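Local structure of RNA-dependent RNA Polymerase (Bombyx mori cytoplasmic polyhedrosis virus, 6TZ0) at residues Y1022-E1027 against R1160-P1165. The protein synthesises RNA on an RNA template, making the viral plus-strand transcripts and, probably, the complementary minus strands of the double-stranded genome. Residues are numbered along the deposited sequence; the frame is centred on the assembly and turned at random.
Sequences YEFEVE and RLVRIP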
# COMPACT_ATOMS: atom_id res chain seq x y z
N TYR A 1022 36.91 -20.27 24.78
CA TYR A 1022 36.78 -21.65 24.34
C TYR A 1022 37.44 -21.80 22.98
O TYR A 1022 37.41 -20.89 22.16
CB TYR A 1022 35.31 -22.09 24.29
CG TYR A 1022 34.41 -21.33 23.34
CD1 TYR A 1022 33.76 -20.18 23.74
CD2 TYR A 1022 34.19 -21.79 22.06
CE1 TYR A 1022 32.93 -19.49 22.88
CE2 TYR A 1022 33.37 -21.11 21.19
CZ TYR A 1022 32.74 -19.97 21.61
OH TYR A 1022 31.92 -19.31 20.73
N GLU A 1023 38.04 -22.97 22.75
CA GLU A 1023 38.72 -23.24 21.50
C GLU A 1023 38.43 -24.66 21.03
O GLU A 1023 37.83 -25.47 21.73
CB GLU A 1023 40.23 -23.01 21.60
CG GLU A 1023 40.60 -21.57 21.35
CD GLU A 1023 40.34 -21.18 19.90
OE1 GLU A 1023 40.55 -22.03 19.01
OE2 GLU A 1023 39.91 -20.04 19.65
N PHE A 1024 38.89 -24.94 19.81
CA PHE A 1024 38.56 -26.16 19.09
C PHE A 1024 39.82 -26.69 18.43
O PHE A 1024 40.43 -26.00 17.61
CB PHE A 1024 37.48 -25.90 18.03
CG PHE A 1024 36.14 -25.61 18.61
CD1 PHE A 1024 35.28 -26.64 18.94
CD2 PHE A 1024 35.75 -24.31 18.87
CE1 PHE A 1024 34.04 -26.37 19.48
CE2 PHE A 1024 34.52 -24.04 19.42
CZ PHE A 1024 33.66 -25.07 19.72
N GLU A 1025 40.20 -27.91 18.79
CA GLU A 1025 41.37 -28.55 18.23
C GLU A 1025 40.95 -29.52 17.14
O GLU A 1025 39.87 -30.11 17.20
CB GLU A 1025 42.17 -29.27 19.31
CG GLU A 1025 42.75 -28.33 20.35
CD GLU A 1025 43.55 -29.05 21.40
OE1 GLU A 1025 43.56 -30.30 21.39
OE2 GLU A 1025 44.16 -28.37 22.25
N VAL A 1026 41.82 -29.70 16.16
CA VAL A 1026 41.51 -30.50 14.98
C VAL A 1026 42.05 -31.91 15.19
O VAL A 1026 43.25 -32.10 15.38
CB VAL A 1026 42.08 -29.87 13.71
CG1 VAL A 1026 41.82 -30.75 12.51
CG2 VAL A 1026 41.49 -28.49 13.51
N GLU A 1027 41.16 -32.89 15.15
CA GLU A 1027 41.53 -34.29 15.20
C GLU A 1027 41.76 -34.83 13.79
O GLU A 1027 41.36 -34.21 12.80
CB GLU A 1027 40.46 -35.11 15.91
CG GLU A 1027 40.33 -34.83 17.40
CD GLU A 1027 39.19 -35.61 18.03
OE1 GLU A 1027 38.40 -36.21 17.28
OE2 GLU A 1027 39.11 -35.65 19.27
N ARG A 1160 27.09 -33.54 16.47
CA ARG A 1160 27.72 -34.74 15.94
C ARG A 1160 29.13 -34.47 15.44
O ARG A 1160 29.85 -35.42 15.13
CB ARG A 1160 26.85 -35.33 14.83
CG ARG A 1160 26.92 -34.66 13.46
CD ARG A 1160 27.72 -35.54 12.53
NE ARG A 1160 28.00 -34.96 11.23
CZ ARG A 1160 27.26 -35.15 10.14
NH1 ARG A 1160 26.18 -35.92 10.20
NH2 ARG A 1160 27.61 -34.59 9.00
N LEU A 1161 29.53 -33.20 15.36
CA LEU A 1161 30.78 -32.81 14.72
C LEU A 1161 31.91 -32.54 15.69
O LEU A 1161 33.07 -32.54 15.26
CB LEU A 1161 30.54 -31.56 13.87
CG LEU A 1161 29.65 -31.73 12.65
CD1 LEU A 1161 29.32 -30.39 12.05
CD2 LEU A 1161 30.38 -32.58 11.63
N VAL A 1162 31.62 -32.29 16.96
CA VAL A 1162 32.60 -31.84 17.94
C VAL A 1162 32.57 -32.79 19.13
O VAL A 1162 31.51 -33.07 19.68
CB VAL A 1162 32.33 -30.39 18.39
CG1 VAL A 1162 33.28 -29.98 19.49
CG2 VAL A 1162 32.45 -29.44 17.21
N ARG A 1163 33.75 -33.29 19.51
CA ARG A 1163 33.87 -34.16 20.67
C ARG A 1163 34.11 -33.31 21.91
O ARG A 1163 35.17 -32.68 22.05
CB ARG A 1163 35.01 -35.17 20.48
CG ARG A 1163 35.14 -36.15 21.61
CD ARG A 1163 36.16 -37.24 21.33
NE ARG A 1163 37.54 -36.76 21.27
CZ ARG A 1163 38.32 -36.62 22.33
NH1 ARG A 1163 37.87 -36.91 23.54
NH2 ARG A 1163 39.57 -36.19 22.18
N ILE A 1164 33.14 -33.30 22.81
CA ILE A 1164 33.22 -32.55 24.07
C ILE A 1164 33.43 -33.55 25.19
O ILE A 1164 32.63 -34.49 25.33
CB ILE A 1164 31.95 -31.72 24.31
CG1 ILE A 1164 31.77 -30.70 23.20
CG2 ILE A 1164 32.01 -31.04 25.65
CD1 ILE A 1164 30.41 -30.08 23.16
N PRO A 1165 34.49 -33.41 25.99
CA PRO A 1165 34.72 -34.34 27.11
C PRO A 1165 33.65 -34.20 28.18
O PRO A 1165 33.22 -33.08 28.49
CB PRO A 1165 36.10 -33.92 27.63
CG PRO A 1165 36.74 -33.26 26.48
CD PRO A 1165 35.65 -32.55 25.76
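E1027 OE2 is gripped by two nitrogens of R1163, which turns the side of its guanidinium, NE and NH2 together, to this single oxygen. R1163 NE lies 2.8 Å from E1027 OE2 and makes the straighter of the two bonds, with 153° at the hydrogen; it uses the oxygen's syn lone pair. The second, R1163 NH2 to E1027 OE2, spans 3.0 Å, is more bent, and meets the oxygen nearly along its C-O axis. Carboxylate and guanidinium planes lie only 19° apart, so the salt bridge is almost flat even though the two side chains run at about a right angle. E1027 reaches across with an extended chain, whereas the chain of R1163 bends at chi3 (68°), which swings NE and NH2 round to the carboxylate. The other oxygen, E1027 OE1, forms a salt bridge with R1197. With one arginine on each oxygen, the carboxylate is held against rotation and is probably kept ionised.

Beside this polar link, V1162 meets the F1024 ring at its edge, near the ring plane, CG1 lying 3.7 Å from F1024 CE1. This apolar pair is buried, while R1163 lies exposed. H1185 stacks on the F1024 ring.

Strand 1022-1027 and the short strand 1162-1163 are the outer strands of a small three-stranded mixed sheet in the C-terminal region of the polymerase, away from the nucleotide- and metal-binding sites. Strand 1196-1202 runs between them, antiparallel to 1022-1027 and parallel to 1162-1163, and hydrogen-bonds to both; accordingly, F1024 CA and V1162 CA are 8.3 Å apart, and side chains alone bridge the gap. Helix 1174-1188 packs against the apolar side, where S1182 and I1186 touch V1162.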